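Local structure of malate dehydrogenase (Naegleria fowleri, 6UM4) at residues Asp197-Phe202 with Lys412-Leu417; Pro225-Ala230 with Lys405-Glu410. The protein probably catalyses the reversible, NAD-dependent interconversion of malate and oxaloacetate. One frame throughout, in Å; residues are numbered along the deposited sequence.

Contact 1: residues Asp197-Phe202 with Lys412-Leu417; sequences DNAAIF and KIVENL
Ala-199 and Val-414 bring the two backbones closest, their CA atoms 6.5 Å apart, where a turn of helix 191-212 faces the chain as it leaves helix 394-414 through a short 3-10 segment at residues 415-416. A backbone bond from Leu-417 N to Val-414 O (2.9 Å) spans that 3-10 segment and fixes the spacing of Val-414 and Leu-417, whose side chains both reach back to the helix.

The methyl of Ala-199 points toward this pair. From one residue it meets the branch point and one methyl of Val-414, with Ala-199 CB and Val-414 CB 3.9 Å apart; from the other it meets a methyl of Leu-417, with Ala-199 CB and Leu-417 CD1 at 3.5 Å. The fork of Leu-417 divides the helix surface between its two tips. While CD1 presses on Ala-199, CD2 lies against the backbone at Ala-200, at 3.5 Å from Ala-200 CA, and also touches the methyl of that residue, Ala-200 CB to Leu-417 CD2 4.0 Å. With chi2 at 117°, away from a staggered setting, the fork has one methyl on each alanine. Small alanines at 199 and 200 allow the leucine to come this near the main chain, and the contact is wholly apolar.

Beyond the two segments, Leu-417 O accepts a hydrogen bond from Asn-236, while Asp-197, turned away from the contact, forms a salt bridge with Lys-183. Helix 191-212 belongs to a beta-alpha-beta crossover between strands 176-179 and 218-221 of the NAD-binding Rossmann sheet, so the contact is interdomain packing: the C-terminal domain returns its last modelled residues to the flank of the Rossmann fold.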
loop_
_atom_site.group_PDB
_atom_site.type_symbol
_atom_site.label_atom_id
_atom_site.label_comp_id
_atom_site.label_asym_id
_atom_site.label_seq_id
_atom_site.Cartn_x
_atom_site.Cartn_y
_atom_site.Cartn_z
ATOM N N ASP A 197 -17.591 0.963 -25.569
ATOM C CA ASP A 197 -17.102 -0.332 -25.105
ATOM C C ASP A 197 -17.107 -0.409 -23.587
ATOM O O ASP A 197 -17.462 -1.446 -23.012
ATOM C CB ASP A 197 -15.708 -0.612 -25.662
ATOM C CG ASP A 197 -15.714 -0.811 -27.166
ATOM O OD1 ASP A 197 -16.818 -0.936 -27.745
ATOM O OD2 ASP A 197 -14.618 -0.866 -27.765
ATOM N N ASN A 198 -16.712 0.670 -22.912
ATOM C CA ASN A 198 -16.747 0.640 -21.455
ATOM C C ASN A 198 -18.181 0.684 -20.937
ATOM O O ASN A 198 -18.511 0.016 -19.951
ATOM C CB ASN A 198 -15.918 1.786 -20.890
ATOM C CG ASN A 198 -14.447 1.466 -20.870
ATOM O OD1 ASN A 198 -13.970 0.737 -20.000
ATOM N ND2 ASN A 198 -13.718 1.974 -21.858
ATOM N N ALA A 199 -19.060 1.439 -21.602
ATOM C CA ALA A 199 -20.461 1.418 -21.198
ATOM C C ALA A 199 -21.016 -0.005 -21.254
ATOM O O ALA A 199 -21.773 -0.414 -20.367
ATOM C CB ALA A 199 -21.286 2.378 -22.057
ATOM N N ALA A 200 -20.636 -0.776 -22.282
ATOM C CA ALA A 200 -21.082 -2.164 -22.378
ATOM C C ALA A 200 -20.569 -2.988 -21.201
ATOM O O ALA A 200 -21.270 -3.878 -20.703
ATOM C CB ALA A 200 -20.634 -2.772 -23.706
ATOM N N ILE A 201 -19.340 -2.723 -20.758
ATOM C CA ILE A 201 -18.806 -3.407 -19.581
ATOM C C ILE A 201 -19.617 -3.047 -18.339
ATOM O O ILE A 201 -19.949 -3.912 -17.519
ATOM C CB ILE A 201 -17.310 -3.076 -19.382
ATOM C CG1 ILE A 201 -16.438 -3.710 -20.465
ATOM C CG2 ILE A 201 -16.827 -3.471 -18.001
ATOM C CD1 ILE A 201 -15.022 -3.201 -20.440
ATOM N N PHE A 202 -19.909 -1.758 -18.154
ATOM C CA PHE A 202 -20.580 -1.345 -16.928
ATOM C C PHE A 202 -22.089 -1.548 -16.987
ATOM O O PHE A 202 -22.730 -1.628 -15.938
ATOM C CB PHE A 202 -20.195 0.099 -16.586
ATOM C CG PHE A 202 -18.801 0.188 -16.046
ATOM C CD1 PHE A 202 -18.559 -0.022 -14.695
ATOM C CD2 PHE A 202 -17.734 0.358 -16.896
ATOM C CE1 PHE A 202 -17.288 0.004 -14.194
ATOM C CE2 PHE A 202 -16.452 0.374 -16.407
ATOM C CZ PHE A 202 -16.222 0.193 -15.050
ATOM N N LYS A 412 -24.788 11.331 -24.365
ATOM C CA LYS A 412 -25.409 11.121 -25.670
ATOM C C LYS A 412 -24.687 10.040 -26.458
ATOM O O LYS A 412 -25.325 9.282 -27.194
ATOM C CB LYS A 412 -25.429 12.421 -26.474
ATOM N N ILE A 413 -23.367 9.935 -26.304
ATOM C CA ILE A 413 -22.626 8.932 -27.059
ATOM C C ILE A 413 -22.990 7.527 -26.602
ATOM O O ILE A 413 -23.137 6.619 -27.425
ATOM C CB ILE A 413 -21.117 9.194 -26.946
ATOM C CG1 ILE A 413 -20.747 10.404 -27.804
ATOM C CG2 ILE A 413 -20.324 7.928 -27.297
ATOM C CD1 ILE A 413 -19.330 10.853 -27.636
ATOM N N VAL A 414 -23.200 7.329 -25.301
ATOM C CA VAL A 414 -23.471 5.990 -24.787
ATOM C C VAL A 414 -24.953 5.767 -24.509
ATOM O O VAL A 414 -25.307 4.767 -23.874
ATOM C CB VAL A 414 -22.643 5.690 -23.527
ATOM C CG1 VAL A 414 -21.173 5.848 -23.827
ATOM C CG2 VAL A 414 -23.065 6.588 -22.346
ATOM N N GLU A 415 -25.833 6.654 -24.999
ATOM C CA GLU A 415 -27.248 6.613 -24.622
ATOM C C GLU A 415 -27.919 5.272 -24.903
ATOM O O GLU A 415 -28.921 4.945 -24.259
ATOM C CB GLU A 415 -28.007 7.720 -25.343
ATOM C CG GLU A 415 -28.155 7.480 -26.844
ATOM C CD GLU A 415 -28.554 8.738 -27.602
ATOM O OE1 GLU A 415 -28.874 9.760 -26.947
ATOM O OE2 GLU A 415 -28.538 8.706 -28.853
ATOM N N ASN A 416 -27.399 4.487 -25.845
ATOM C CA ASN A 416 -28.046 3.225 -26.191
ATOM C C ASN A 416 -27.817 2.120 -25.164
ATOM O O ASN A 416 -28.427 1.054 -25.281
ATOM C CB ASN A 416 -27.578 2.750 -27.565
ATOM C CG ASN A 416 -28.094 3.627 -28.678
ATOM O OD1 ASN A 416 -29.177 4.209 -28.575
ATOM N ND2 ASN A 416 -27.320 3.737 -29.753
ATOM N N LEU A 417 -26.956 2.340 -24.174
ATOM C CA LEU A 417 -26.753 1.392 -23.090
ATOM C C LEU A 417 -27.566 1.760 -21.853
ATOM O O LEU A 417 -27.254 1.294 -20.748
ATOM C CB LEU A 417 -25.263 1.275 -22.773
ATOM C CG LEU A 417 -24.575 0.694 -24.014
ATOM C CD1 LEU A 417 -23.551 1.642 -24.645
ATOM C CD2 LEU A 417 -23.973 -0.659 -23.713
#

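Contact 2: residues Pro225-Ala230 with Lys405-Glu410; sequences PANTNA and KELIEE
Thr-228 and Glu-410 mark the closest backbone approach, CA to CA 6.7 Å, between the first turn of helix 226-235, with Pro-225, preceded by a cis peptide bond, at the N-cap position, and a turn of helix 394-414.

The two residues are joined by a hydrogen bond from Thr-228 OG1 to Glu-410 OE1, modelled at 2.5 Å, a length too short to be trusted, which uses the anti lone pair of the carboxylate oxygen. Glu-410 arrives in an extended chain beyond CG (chi2 -172°), crossing the threonine side chain at a slant, and Glu-410 OE1 also comes within 3.8 Å of Pro-225 CB. The hydroxyl is gripped a second time: water 1 donates to Thr-228 OG1 (2.9 Å) and to Leu-407 O (3.0 Å), bridging the two helices.

Next to this polar pair, Leu-407 CD2 presses on Asn-227 CB at 3.5 Å, the two side chains meeting at about a right angle. The same methyl lies near Asn-227 ND2, whose amide is held elsewhere, ND2 by Trp-371 O and Gly-278 O and OD1 by His-280 N. The other oxygen of Glu-410, OE2, accepts from Asn-279, so this buried carboxylate is held through both oxygens.

The Asn-Pro-Ala-Asn-Thr-Asn sequence following strand 218-221 and Gly-Asn-His at 278-280 resemble motifs of cytosolic-type malate dehydrogenases, where the histidine segment borders the active site; here they meet the C-terminal helix.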
loop_
_atom_site.group_PDB
_atom_site.type_symbol
_atom_site.label_atom_id
_atom_site.label_comp_id
_atom_site.label_asym_id
_atom_site.label_seq_id
_atom_site.Cartn_x
_atom_site.Cartn_y
_atom_site.Cartn_z
ATOM N N PRO A 225 -14.239 6.071 -18.736
ATOM C CA PRO A 225 -14.637 7.395 -18.221
ATOM C C PRO A 225 -15.538 7.271 -16.984
ATOM O O PRO A 225 -16.681 6.770 -17.065
ATOM C CB PRO A 225 -15.374 8.029 -19.405
ATOM C CG PRO A 225 -15.986 6.839 -20.115
ATOM C CD PRO A 225 -14.956 5.724 -19.973
ATOM N N ALA A 226 -14.998 7.708 -15.841
ATOM C CA ALA A 226 -15.572 7.350 -14.544
ATOM C C ALA A 226 -17.028 7.783 -14.433
ATOM O O ALA A 226 -17.913 6.940 -14.291
ATOM C CB ALA A 226 -14.745 7.961 -13.416
ATOM N N ASN A 227 -17.299 9.092 -14.553
ATOM C CA ASN A 227 -18.660 9.608 -14.358
ATOM C C ASN A 227 -19.655 8.876 -15.232
ATOM O O ASN A 227 -20.737 8.487 -14.780
ATOM C CB ASN A 227 -18.738 11.109 -14.670
ATOM C CG ASN A 227 -17.828 11.932 -13.798
ATOM O OD1 ASN A 227 -16.661 11.574 -13.607
ATOM N ND2 ASN A 227 -18.344 13.041 -13.266
ATOM N N THR A 228 -19.310 8.719 -16.507
ATOM C CA THR A 228 -20.207 8.071 -17.454
ATOM C C THR A 228 -20.343 6.579 -17.157
ATOM O O THR A 228 -21.438 6.013 -17.261
ATOM C CB THR A 228 -19.679 8.308 -18.861
ATOM O OG1 THR A 228 -19.593 9.724 -19.081
ATOM C CG2 THR A 228 -20.616 7.703 -19.900
ATOM N N ASN A 229 -19.240 5.916 -16.802
ATOM C CA ASN A 229 -19.346 4.509 -16.420
ATOM C C ASN A 229 -20.298 4.339 -15.242
ATOM O O ASN A 229 -21.142 3.435 -15.241
ATOM C CB ASN A 229 -17.966 3.948 -16.075
ATOM C CG ASN A 229 -17.123 3.665 -17.306
ATOM O OD1 ASN A 229 -17.635 3.542 -18.419
ATOM N ND2 ASN A 229 -15.811 3.577 -17.110
ATOM N N ALA A 230 -20.187 5.217 -14.237
ATOM C CA ALA A 230 -21.068 5.134 -13.073
ATOM C C ALA A 230 -22.525 5.325 -13.475
ATOM O O ALA A 230 -23.423 4.611 -12.995
ATOM C CB ALA A 230 -20.659 6.196 -12.048
ATOM N N LYS A 405 -21.132 20.317 -19.986
ATOM C CA LYS A 405 -21.242 20.123 -21.424
ATOM C C LYS A 405 -20.544 18.841 -21.863
ATOM O O LYS A 405 -21.056 18.105 -22.709
ATOM C CB LYS A 405 -20.665 21.337 -22.146
ATOM C CG LYS A 405 -20.838 21.343 -23.650
ATOM C CD LYS A 405 -20.317 22.665 -24.224
ATOM C CE LYS A 405 -20.584 22.764 -25.715
ATOM N NZ LYS A 405 -19.814 21.741 -26.467
ATOM N N GLU A 406 -19.361 18.568 -21.320
ATOM C CA GLU A 406 -18.669 17.349 -21.707
ATOM C C GLU A 406 -19.405 16.118 -21.210
ATOM O O GLU A 406 -19.523 15.123 -21.930
ATOM C CB GLU A 406 -17.250 17.356 -21.161
ATOM C CG GLU A 406 -16.473 16.160 -21.599
ATOM C CD GLU A 406 -15.091 16.155 -21.010
ATOM O OE1 GLU A 406 -14.967 16.235 -19.765
ATOM O OE2 GLU A 406 -14.138 16.091 -21.805
ATOM N N LEU A 407 -19.916 16.177 -19.981
ATOM C CA LEU A 407 -20.672 15.058 -19.439
ATOM C C LEU A 407 -21.919 14.789 -20.271
ATOM O O LEU A 407 -22.260 13.632 -20.541
ATOM C CB LEU A 407 -21.050 15.354 -17.986
ATOM C CG LEU A 407 -19.929 15.257 -16.946
ATOM C CD1 LEU A 407 -20.324 15.937 -15.641
ATOM C CD2 LEU A 407 -19.583 13.783 -16.694
ATOM N N ILE A 408 -22.604 15.842 -20.704
ATOM C CA ILE A 408 -23.783 15.632 -21.539
ATOM C C ILE A 408 -23.389 14.992 -22.867
ATOM O O ILE A 408 -24.080 14.096 -23.371
ATOM C CB ILE A 408 -24.548 16.957 -21.737
ATOM C CG1 ILE A 408 -25.196 17.364 -20.408
ATOM C CG2 ILE A 408 -25.614 16.795 -22.814
ATOM C CD1 ILE A 408 -25.782 18.731 -20.390
ATOM N N GLU A 409 -22.274 15.436 -23.458
ATOM C CA GLU A 409 -21.838 14.844 -24.720
ATOM C C GLU A 409 -21.479 13.379 -24.527
ATOM O O GLU A 409 -21.810 12.534 -25.365
ATOM C CB GLU A 409 -20.656 15.622 -25.303
ATOM N N GLU A 410 -20.830 13.055 -23.411
ATOM C CA GLU A 410 -20.517 11.661 -23.128
ATOM C C GLU A 410 -21.791 10.831 -23.012
ATOM O O GLU A 410 -21.878 9.734 -23.572
ATOM C CB GLU A 410 -19.682 11.575 -21.853
ATOM C CG GLU A 410 -18.261 12.101 -22.050
ATOM C CD GLU A 410 -17.324 11.852 -20.866
ATOM O OE1 GLU A 410 -17.642 11.030 -19.969
ATOM O OE2 GLU A 410 -16.268 12.520 -20.828
HETATM O O HOH W 1 -22.020 11.317 -18.652
HETATM O O HOH W 2 -16.874 10.617 -17.702
#

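In the fold
From the N terminus, the chain passes through four strands of the Rossmann sheet before helix 191-212 supplies the first half of contact 1; strand 218-221 then leads into helix 226-235 and the first half of contact 2. The chain runs on through strand 245-247 and the catalytic part to helix 394-414, which closes contact 2; its end and the residues just after it close contact 1, so the smaller loop is enclosed by the larger. The contacts lie about 10 Å apart, centre to centre. Val-414 CG2 meets Thr-228 CG2 at 3.6 Å, and Asn-229 packs against Asn-198 and Phe-202. The last helix and its tail thereby pack on two neighbouring Rossmann helices.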